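Uncharacterized protein (Bacteroides ovatus, PDB 4IPB) is of unknown function but belongs to the DUF2874 (PF11396) family of PepSY-like, putative beta-lactamase-inhibitor-like proteins. Local coordinates at residues A[76-81]-A[109-114]; A[81-86]-A[98-103]; A[93-98]-A[114-119]. All coordinates share one frame; numbering follows the deposited sequence.

All three contacts involve one antiparallel sheet, on the neighbouring strands 82-90, 97-104 and 107-115 and the loops beside them. Contact 2 pairs the first two strands. Contact 3 pairs the far ends of the last two. Contact 1 lays the loop after helix 67-75 on strand 107-115. The centres of contacts 1 and 2 are about 6 Å apart, and Trp81 belongs to both. A salt bridge of 2.8 Å from Lys110 NZ to Asp84 OD2 also joins them. Contact 3 is centred about 16 Å from contact 1, sharing Phe114, and about 15 Å from contact 2, sharing Ile98. The Phe114 side chain lies about 5 Å from a bound PEG, probably from the crystallisation liquor.

Contact 1: residues A[76-81]-A[109-114]; sequences GPYANW and IKYQLF
This is a surface contact between aromatic and aliphatic side chains. It sets the loop between helix 67-75 and strand 82-90 against one face of strand 107-115. Tyr78 and Trp81 come from the loop. Ile109, Tyr111 and Leu113, every second residue of the strand, meet them. The Tyr78 ring lies on Leu113 in a CH-pi contact, with Leu113 CD2 3.8 Å from the ring centroid and 15° off the ring normal. The other methyl, Leu113 CD1, reaches back to Tyr78 CB at 3.7 Å. Pro77 CB lies over the opposite face of the same ring. Two overlapping type I turns, Gly76 to Ala79 and Tyr78 to Trp81, fold the loop and bring both aromatic residues round to the strand. Tyr78, Trp81 and Tyr111 form an aromatic cluster on the sheet, in which the Tyr78 and Trp81 rings meet edge-to-face. Trp81 CH2 lies at the edge of the Tyr111 ring, 3.5 Å from Tyr111 CE2; the pair as a whole is oblique, with planes at 46°. Tyr78 approaches Tyr111 obliquely, with Tyr78 CE1 3.9 Å from Tyr111 CD2. Ile109 extends the apolar strip past the tryptophan. With CG1 anti to the backbone N (chi1 -176°), Ile109 CG2 sits between the backbone N and the carbonyl carbon, and touches Trp81 CH2 at 4.0 Å. Phe73 of helix 67-75 packs on both Tyr78 and Leu113.

Contact 2: residues A[81-86]-A[98-103]; sequences WVVDNV and IVIKVG
Strands 82-86 and 98-103 run antiparallel, with 145° between their directions, and form part of the beta hairpin of strands 82-90 and 97-104. A classic beta bulge interrupts the pairing, because Asp84 and Asn85 both stand opposite Lys101. Before it, Val82 and Gly103 are a hydrogen-bonded pair, joined by Val82 N to Gly103 O at 2.8 Å and by the return bond from Gly103 N to Val82 O. Val83 and Val102 follow as a non-hydrogen-bonded pair. At the bulge, Lys101 O takes Asp84 N at 2.8 Å and, more weakly, Asn85 N at 3.4 Å. One carbonyl therefore serves two successive amides. Lys101 N returns a bond to Asn85 O. The pairing then continues through Val86 and Ile100, a non-hydrogen-bonded pair.

Val83, Val86, Ile100 and Val102 share the apolar face, where Phe73 of helix 67-75 covers Val83, Ile100 and Val102. Val83 sends CG1, anti to its own amide nitrogen (chi1 171°), onto Ile100 CG2 at 3.9 Å. Val86 adds its methyls against Ile98 and Ile100. Just before the strand, Trp81 lays its CE3 corner 3.7 Å from Val102 CG2, and the indole passes alongside the Gly103 backbone.

Asn85 and Lys101 lie on the other face, and the CB of Asp84 points toward the strand of Lys101. The lysine chain is fully extended, which carries NZ out beside the carboxylate without direct contact. Lys110, on strand 107-115, makes the salt bridge to Asp84 OD2. A water molecule completes the link to Lys101: it donates to Asp84 OD2 at 2.7 Å and accepts from Lys101 NZ at 2.9 Å.

Contact 3: residues A[93-98]-A[114-119]; sequences KWQAII and FYTPQG
Tyr115 O accepts from Ile98 N at 2.8 Å in an almost straight bond, with 172° at the hydrogen. The donor lies in the carbonyl plane. Ile97 CA adds a CA-H...O contact to the same oxygen. The return bond, from Tyr115 N to Ile98 O, is equally short and straight. These two bonds make Ile98 and Tyr115 an antiparallel hydrogen-bonded pair at the open end of a beta hairpin. Beyond the pair the chains part. Thr116 to Gly119 forms a type I turn, closed by the bond from Gly119 N to Thr116 O.

Pro117 CD packs 3.2 Å from Ala96 O. Gln95 crosses beside it. Its extended chain, with CG anti to the amide nitrogen (chi1 176°), takes the terminal amide past Pro117 CD to the Thr116 side chain, where Gln95 OE1 is 3.7 Å from Thr116 CB. Thr116 OG1 accepts from Ile120 N, just past the turn, and weakly from Gln118 N. Ile98 bends CD1 back toward the Thr116-Pro117 peptide, and Ile97 CG2 meets the Phe114 ring at its edge, 4.0 Å from Phe114 CD2.

Ile97 and Phe114 both pack against Phe139 of helix 136-139. Ile98 touches Met88 of strand 82-90, and Tyr115 touches Leu121 of strand 121-126.

Contact 1: residues A[76-81]-A[109-114]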
loop_
_atom_site.group_PDB
_atom_site.type_symbol
_atom_site.label_atom_id
_atom_site.label_comp_id
_atom_site.label_asym_id
_atom_site.label_seq_id
_atom_site.Cartn_x
_atom_site.Cartn_y
_atom_site.Cartn_z
ATOM N N GLY A 76 1.346 20.508 6.011
ATOM C CA GLY A 76 -0.029 20.154 6.368
ATOM C C GLY A 76 -0.197 19.946 7.874
ATOM O O GLY A 76 0.719 20.106 8.645
ATOM N N PRO A 77 -1.404 19.544 8.296
ATOM C CA PRO A 77 -1.710 19.427 9.737
ATOM C C PRO A 77 -0.987 18.355 10.538
ATOM O O PRO A 77 -0.940 18.438 11.764
ATOM C CB PRO A 77 -3.226 19.164 9.770
ATOM C CG PRO A 77 -3.712 19.286 8.357
ATOM C CD PRO A 77 -2.548 19.274 7.422
ATOM N N TYR A 78 -0.430 17.377 9.848
ATOM C CA TYR A 78 0.225 16.225 10.482
ATOM C C TYR A 78 1.758 16.328 10.406
ATOM O O TYR A 78 2.439 15.379 10.740
ATOM C CB TYR A 78 -0.271 14.940 9.816
ATOM C CG TYR A 78 -1.750 14.850 9.856
ATOM C CD1 TYR A 78 -2.396 14.445 10.993
ATOM C CD2 TYR A 78 -2.512 15.299 8.787
ATOM C CE1 TYR A 78 -3.773 14.415 11.069
ATOM C CE2 TYR A 78 -3.890 15.301 8.850
ATOM C CZ TYR A 78 -4.506 14.828 9.980
ATOM O OH TYR A 78 -5.869 14.843 10.020
ATOM N N ALA A 79 2.253 17.482 9.965
ATOM C CA ALA A 79 3.703 17.742 9.783
ATOM C C ALA A 79 4.568 17.286 10.950
ATOM O O ALA A 79 5.651 16.769 10.727
ATOM C CB ALA A 79 3.946 19.223 9.473
ATOM N N ASN A 80 4.079 17.438 12.178
ATOM C CA ASN A 80 4.850 17.068 13.354
ATOM C C ASN A 80 4.467 15.737 14.010
ATOM O O ASN A 80 4.962 15.406 15.085
ATOM C CB ASN A 80 4.767 18.208 14.379
ATOM C CG ASN A 80 5.361 19.513 13.848
ATOM O OD1 ASN A 80 6.397 19.509 13.189
ATOM N ND2 ASN A 80 4.689 20.622 14.105
ATOM N N TRP A 81 3.624 14.959 13.354
ATOM C CA TRP A 81 3.228 13.654 13.853
ATOM C C TRP A 81 4.338 12.611 13.567
ATOM O O TRP A 81 5.191 12.834 12.706
ATOM C CB TRP A 81 1.889 13.259 13.191
ATOM C CG TRP A 81 0.695 13.977 13.806
ATOM C CD1 TRP A 81 0.541 15.309 13.999
ATOM C CD2 TRP A 81 -0.490 13.360 14.291
ATOM N NE1 TRP A 81 -0.675 15.572 14.608
ATOM C CE2 TRP A 81 -1.317 14.382 14.815
ATOM C CE3 TRP A 81 -0.911 12.030 14.392
ATOM C CZ2 TRP A 81 -2.564 14.110 15.382
ATOM C CZ3 TRP A 81 -2.121 11.764 14.988
ATOM C CH2 TRP A 81 -2.944 12.807 15.454
ATOM N N ILE A 109 -3.789 7.178 19.122
ATOM C CA ILE A 109 -4.522 7.635 17.935
ATOM C C ILE A 109 -3.659 7.417 16.675
ATOM O O ILE A 109 -2.487 7.773 16.669
ATOM C CB ILE A 109 -4.950 9.118 18.081
ATOM C CG1 ILE A 109 -5.796 9.533 16.894
ATOM C CG2 ILE A 109 -3.761 10.073 18.284
ATOM C CD1 ILE A 109 -7.188 9.000 17.024
ATOM N N LYS A 110 -4.221 6.813 15.626
ATOM C CA LYS A 110 -3.517 6.634 14.368
ATOM C C LYS A 110 -4.443 7.066 13.212
ATOM O O LYS A 110 -5.641 6.730 13.236
ATOM C CB LYS A 110 -3.183 5.158 14.104
ATOM C CG LYS A 110 -2.478 4.401 15.206
ATOM C CD LYS A 110 -1.023 4.695 15.187
ATOM C CE LYS A 110 -0.296 3.932 16.283
ATOM N NZ LYS A 110 1.008 4.598 16.505
ATOM N N TYR A 111 -3.902 7.805 12.242
ATOM C CA TYR A 111 -4.626 8.141 11.027
ATOM C C TYR A 111 -3.868 7.686 9.787
ATOM O O TYR A 111 -2.643 7.700 9.796
ATOM C CB TYR A 111 -4.831 9.652 10.873
ATOM C CG TYR A 111 -5.640 10.277 11.977
ATOM C CD1 TYR A 111 -7.017 10.034 12.063
ATOM C CD2 TYR A 111 -5.077 11.185 12.843
ATOM C CE1 TYR A 111 -7.762 10.588 13.093
ATOM C CE2 TYR A 111 -5.828 11.772 13.848
ATOM C CZ TYR A 111 -7.152 11.448 13.970
ATOM O OH TYR A 111 -7.822 12.072 15.000
ATOM N N GLN A 112 -4.606 7.250 8.782
ATOM C CA GLN A 112 -4.074 7.122 7.424
ATOM C C GLN A 112 -4.382 8.388 6.653
ATOM O O GLN A 112 -5.535 8.853 6.661
ATOM C CB GLN A 112 -4.697 5.976 6.625
ATOM C CG GLN A 112 -4.211 4.611 7.032
ATOM C CD GLN A 112 -4.947 3.535 6.266
ATOM O OE1 GLN A 112 -6.152 3.580 6.159
ATOM N NE2 GLN A 112 -4.214 2.557 5.712
ATOM N N LEU A 113 -3.345 8.910 6.008
ATOM C CA LEU A 113 -3.419 10.112 5.195
ATOM C C LEU A 113 -3.247 9.657 3.769
ATOM O O LEU A 113 -2.291 8.990 3.466
ATOM C CB LEU A 113 -2.287 11.088 5.581
ATOM C CG LEU A 113 -2.019 11.368 7.036
ATOM C CD1 LEU A 113 -0.850 12.324 7.198
ATOM C CD2 LEU A 113 -3.277 11.835 7.691
ATOM N N PHE A 114 -4.195 9.985 2.886
ATOM C CA PHE A 114 -4.195 9.595 1.455
ATOM C C PHE A 114 -3.840 10.796 0.577
ATOM O O PHE A 114 -4.675 11.738 0.418
ATOM C CB PHE A 114 -5.569 9.073 1.084
ATOM C CG PHE A 114 -5.965 7.796 1.833
ATOM C CD1 PHE A 114 -6.418 7.860 3.121
ATOM C CD2 PHE A 114 -5.996 6.575 1.168
ATOM C CE1 PHE A 114 -6.811 6.703 3.798
ATOM C CE2 PHE A 114 -6.406 5.433 1.816
ATOM C CZ PHE A 114 -6.791 5.489 3.163
#

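Contact 2: residues A[81-86]-A[98-103]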
loop_
_atom_site.group_PDB
_atom_site.type_symbol
_atom_site.label_atom_id
_atom_site.label_comp_id
_atom_site.label_asym_id
_atom_site.label_seq_id
_atom_site.Cartn_x
_atom_site.Cartn_y
_atom_site.Cartn_z
ATOM N N TRP A 81 3.624 14.959 13.354
ATOM C CA TRP A 81 3.228 13.654 13.853
ATOM C C TRP A 81 4.338 12.611 13.567
ATOM O O TRP A 81 5.191 12.834 12.706
ATOM C CB TRP A 81 1.889 13.259 13.191
ATOM C CG TRP A 81 0.695 13.977 13.806
ATOM C CD1 TRP A 81 0.541 15.309 13.999
ATOM C CD2 TRP A 81 -0.490 13.360 14.291
ATOM N NE1 TRP A 81 -0.675 15.572 14.608
ATOM C CE2 TRP A 81 -1.317 14.382 14.815
ATOM C CE3 TRP A 81 -0.911 12.030 14.392
ATOM C CZ2 TRP A 81 -2.564 14.110 15.382
ATOM C CZ3 TRP A 81 -2.121 11.764 14.988
ATOM C CH2 TRP A 81 -2.944 12.807 15.454
ATOM N N VAL A 82 4.285 11.479 14.258
ATOM C CA VAL A 82 5.231 10.375 14.072
ATOM C C VAL A 82 4.769 9.516 12.925
ATOM O O VAL A 82 3.591 9.099 12.859
ATOM C CB VAL A 82 5.309 9.476 15.323
ATOM C CG1 VAL A 82 6.188 8.252 15.079
ATOM C CG2 VAL A 82 5.830 10.279 16.500
ATOM N N VAL A 83 5.680 9.263 11.988
ATOM C CA VAL A 83 5.279 8.566 10.791
ATOM C C VAL A 83 5.533 7.080 11.021
ATOM O O VAL A 83 6.688 6.665 11.196
ATOM C CB VAL A 83 6.046 9.085 9.581
ATOM C CG1 VAL A 83 5.768 8.203 8.397
ATOM C CG2 VAL A 83 5.606 10.503 9.277
ATOM N N ASP A 84 4.474 6.291 11.083
ATOM C CA ASP A 84 4.593 4.851 11.319
ATOM C C ASP A 84 4.881 4.050 10.062
ATOM O O ASP A 84 5.607 3.042 10.123
ATOM C CB ASP A 84 3.320 4.276 11.925
ATOM C CG ASP A 84 3.082 4.749 13.357
ATOM O OD1 ASP A 84 3.965 5.395 13.986
ATOM O OD2 ASP A 84 1.976 4.451 13.857
ATOM N N ASN A 85 4.295 4.481 8.955
ATOM C CA ASN A 85 4.496 3.797 7.694
ATOM C C ASN A 85 4.152 4.712 6.526
ATOM O O ASN A 85 3.466 5.726 6.668
ATOM C CB ASN A 85 3.662 2.515 7.710
ATOM C CG ASN A 85 4.017 1.551 6.584
ATOM O OD1 ASN A 85 5.133 1.568 6.018
ATOM N ND2 ASN A 85 3.077 0.658 6.277
ATOM N N VAL A 86 4.708 4.361 5.372
ATOM C CA VAL A 86 4.480 5.073 4.128
ATOM C C VAL A 86 4.288 3.982 3.083
ATOM O O VAL A 86 5.176 3.147 2.942
ATOM C CB VAL A 86 5.675 5.985 3.774
ATOM C CG1 VAL A 86 5.439 6.730 2.455
ATOM C CG2 VAL A 86 5.995 6.957 4.917
ATOM N N ILE A 98 -0.429 7.758 -2.238
ATOM C CA ILE A 98 0.536 7.600 -1.190
ATOM C C ILE A 98 -0.202 7.629 0.149
ATOM O O ILE A 98 -0.920 8.568 0.452
ATOM C CB ILE A 98 1.587 8.723 -1.206
ATOM C CG1 ILE A 98 2.447 8.697 -2.467
ATOM C CG2 ILE A 98 2.517 8.551 0.005
ATOM C CD1 ILE A 98 1.847 9.412 -3.647
ATOM N N VAL A 99 -0.053 6.575 0.935
ATOM C CA VAL A 99 -0.756 6.461 2.209
ATOM C C VAL A 99 0.298 6.602 3.273
ATOM O O VAL A 99 1.234 5.792 3.365
ATOM C CB VAL A 99 -1.539 5.147 2.368
ATOM C CG1 VAL A 99 -2.259 5.169 3.681
ATOM C CG2 VAL A 99 -2.539 4.982 1.235
ATOM N N ILE A 100 0.149 7.640 4.090
ATOM C CA ILE A 100 1.062 7.853 5.221
ATOM C C ILE A 100 0.289 7.581 6.485
ATOM O O ILE A 100 -0.740 8.209 6.720
ATOM C CB ILE A 100 1.639 9.274 5.246
ATOM C CG1 ILE A 100 2.240 9.617 3.873
ATOM C CG2 ILE A 100 2.639 9.405 6.390
ATOM C CD1 ILE A 100 2.778 11.039 3.772
ATOM N N LYS A 101 0.774 6.620 7.295
ATOM C CA LYS A 101 0.160 6.320 8.572
ATOM C C LYS A 101 0.899 7.075 9.658
ATOM O O LYS A 101 2.122 6.945 9.812
ATOM C CB LYS A 101 0.180 4.825 8.870
ATOM C CG LYS A 101 -0.624 4.453 10.089
ATOM C CD LYS A 101 -0.572 2.970 10.321
ATOM C CE LYS A 101 -1.366 2.602 11.547
ATOM N NZ LYS A 101 -1.050 1.230 12.015
ATOM N N VAL A 102 0.152 7.896 10.398
ATOM C CA VAL A 102 0.743 8.719 11.436
ATOM C C VAL A 102 0.107 8.488 12.788
ATOM O O VAL A 102 -1.058 8.018 12.903
ATOM C CB VAL A 102 0.626 10.209 11.105
ATOM C CG1 VAL A 102 1.412 10.507 9.850
ATOM C CG2 VAL A 102 -0.816 10.641 10.921
ATOM N N GLY A 103 0.903 8.767 13.818
ATOM C CA GLY A 103 0.482 8.677 15.213
ATOM C C GLY A 103 1.215 9.777 16.009
ATOM O O GLY A 103 1.910 10.630 15.486
HETATM O O HOH W 1 1.430 1.794 13.415
#

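Contact 3: residues A[93-98]-A[114-119]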
loop_
_atom_site.group_PDB
_atom_site.type_symbol
_atom_site.label_atom_id
_atom_site.label_comp_id
_atom_site.label_asym_id
_atom_site.label_seq_id
_atom_site.Cartn_x
_atom_site.Cartn_y
_atom_site.Cartn_z
ATOM N N LYS A 93 -5.185 1.381 -13.852
ATOM C CA LYS A 93 -5.896 2.489 -14.432
ATOM C C LYS A 93 -5.966 3.719 -13.516
ATOM O O LYS A 93 -5.948 4.799 -14.031
ATOM C CB LYS A 93 -7.321 2.059 -14.807
ATOM C CG LYS A 93 -8.146 3.087 -15.588
ATOM C CD LYS A 93 -9.647 2.706 -15.617
ATOM C CE LYS A 93 -10.101 2.377 -17.011
ATOM N NZ LYS A 93 -11.572 2.119 -17.039
ATOM N N TRP A 94 -6.225 3.540 -12.241
ATOM C CA TRP A 94 -6.463 4.667 -11.318
ATOM C C TRP A 94 -5.082 5.297 -11.014
ATOM O O TRP A 94 -4.022 4.639 -11.118
ATOM C CB TRP A 94 -7.143 4.227 -10.000
ATOM C CG TRP A 94 -8.379 3.305 -10.141
ATOM C CD1 TRP A 94 -8.559 2.103 -9.517
ATOM C CD2 TRP A 94 -9.535 3.508 -10.952
ATOM N NE1 TRP A 94 -9.750 1.524 -9.929
ATOM C CE2 TRP A 94 -10.386 2.395 -10.770
ATOM C CE3 TRP A 94 -9.948 4.525 -11.776
ATOM C CZ2 TRP A 94 -11.619 2.254 -11.426
ATOM C CZ3 TRP A 94 -11.193 4.416 -12.435
ATOM C CH2 TRP A 94 -12.007 3.270 -12.274
ATOM N N GLN A 95 -5.120 6.574 -10.632
ATOM C CA GLN A 95 -3.927 7.304 -10.205
ATOM C C GLN A 95 -3.353 6.697 -8.894
ATOM O O GLN A 95 -4.082 6.232 -8.001
ATOM C CB GLN A 95 -4.286 8.782 -9.979
ATOM C CG GLN A 95 -3.187 9.654 -9.434
ATOM C CD GLN A 95 -3.616 11.098 -9.304
ATOM O OE1 GLN A 95 -4.317 11.480 -8.380
ATOM N NE2 GLN A 95 -3.167 11.907 -10.232
ATOM N N ALA A 96 -2.028 6.687 -8.813
ATOM C CA ALA A 96 -1.371 6.239 -7.600
ATOM C C ALA A 96 -1.765 7.079 -6.393
ATOM O O ALA A 96 -2.101 8.244 -6.482
ATOM C CB ALA A 96 0.142 6.249 -7.746
ATOM N N ILE A 97 -1.689 6.454 -5.234
ATOM C CA ILE A 97 -1.999 7.056 -3.946
ATOM C C ILE A 97 -0.850 6.744 -2.978
ATOM O O ILE A 97 -0.360 5.638 -2.939
ATOM C CB ILE A 97 -3.262 6.463 -3.313
ATOM C CG1 ILE A 97 -4.449 6.682 -4.208
ATOM C CG2 ILE A 97 -3.528 7.133 -1.959
ATOM C CD1 ILE A 97 -5.699 5.877 -3.838
ATOM N N ILE A 98 -0.429 7.758 -2.238
ATOM C CA ILE A 98 0.536 7.600 -1.190
ATOM C C ILE A 98 -0.202 7.629 0.149
ATOM O O ILE A 98 -0.920 8.568 0.452
ATOM C CB ILE A 98 1.587 8.723 -1.206
ATOM C CG1 ILE A 98 2.447 8.697 -2.467
ATOM C CG2 ILE A 98 2.517 8.551 0.005
ATOM C CD1 ILE A 98 1.847 9.412 -3.647
ATOM N N PHE A 114 -4.195 9.985 2.886
ATOM C CA PHE A 114 -4.195 9.595 1.455
ATOM C C PHE A 114 -3.840 10.796 0.577
ATOM O O PHE A 114 -4.675 11.738 0.418
ATOM C CB PHE A 114 -5.569 9.073 1.084
ATOM C CG PHE A 114 -5.965 7.796 1.833
ATOM C CD1 PHE A 114 -6.418 7.860 3.121
ATOM C CD2 PHE A 114 -5.996 6.575 1.168
ATOM C CE1 PHE A 114 -6.811 6.703 3.798
ATOM C CE2 PHE A 114 -6.406 5.433 1.816
ATOM C CZ PHE A 114 -6.791 5.489 3.163
ATOM N N TYR A 115 -2.621 10.770 0.040
ATOM C CA TYR A 115 -2.095 11.828 -0.778
ATOM C C TYR A 115 -2.044 11.417 -2.260
ATOM O O TYR A 115 -1.687 10.282 -2.583
ATOM C CB TYR A 115 -0.639 12.201 -0.374
ATOM C CG TYR A 115 -0.553 13.040 0.869
ATOM C CD1 TYR A 115 -0.616 14.400 0.778
ATOM C CD2 TYR A 115 -0.366 12.457 2.131
ATOM C CE1 TYR A 115 -0.543 15.204 1.910
ATOM C CE2 TYR A 115 -0.300 13.251 3.278
ATOM C CZ TYR A 115 -0.375 14.606 3.149
ATOM O OH TYR A 115 -0.322 15.431 4.253
ATOM N N THR A 116 -2.275 12.390 -3.109
ATOM C CA THR A 116 -2.030 12.209 -4.530
ATOM C C THR A 116 -0.553 12.452 -4.781
ATOM O O THR A 116 0.157 13.124 -3.984
ATOM C CB THR A 116 -2.855 13.177 -5.421
ATOM O OG1 THR A 116 -2.327 14.500 -5.329
ATOM C CG2 THR A 116 -4.356 13.185 -5.048
ATOM N N PRO A 117 -0.055 11.995 -5.928
ATOM C CA PRO A 117 1.331 12.331 -6.330
ATOM C C PRO A 117 1.632 13.800 -6.493
ATOM O O PRO A 117 2.811 14.169 -6.468
ATOM C CB PRO A 117 1.490 11.609 -7.668
ATOM C CG PRO A 117 0.484 10.452 -7.549
ATOM C CD PRO A 117 -0.689 11.101 -6.895
ATOM N N GLN A 118 0.602 14.633 -6.682
ATOM C CA GLN A 118 0.765 16.081 -6.740
ATOM C C GLN A 118 0.706 16.741 -5.356
ATOM O O GLN A 118 0.695 17.966 -5.231
ATOM C CB GLN A 118 -0.303 16.683 -7.643
ATOM C CG GLN A 118 -0.261 16.217 -9.095
ATOM C CD GLN A 118 -0.632 14.749 -9.316
ATOM O OE1 GLN A 118 -1.571 14.218 -8.700
ATOM N NE2 GLN A 118 0.135 14.069 -10.170
ATOM N N GLY A 119 0.616 15.947 -4.313
ATOM C CA GLY A 119 0.675 16.422 -2.937
ATOM C C GLY A 119 -0.660 16.862 -2.352
ATOM O O GLY A 119 -0.679 17.500 -1.292
#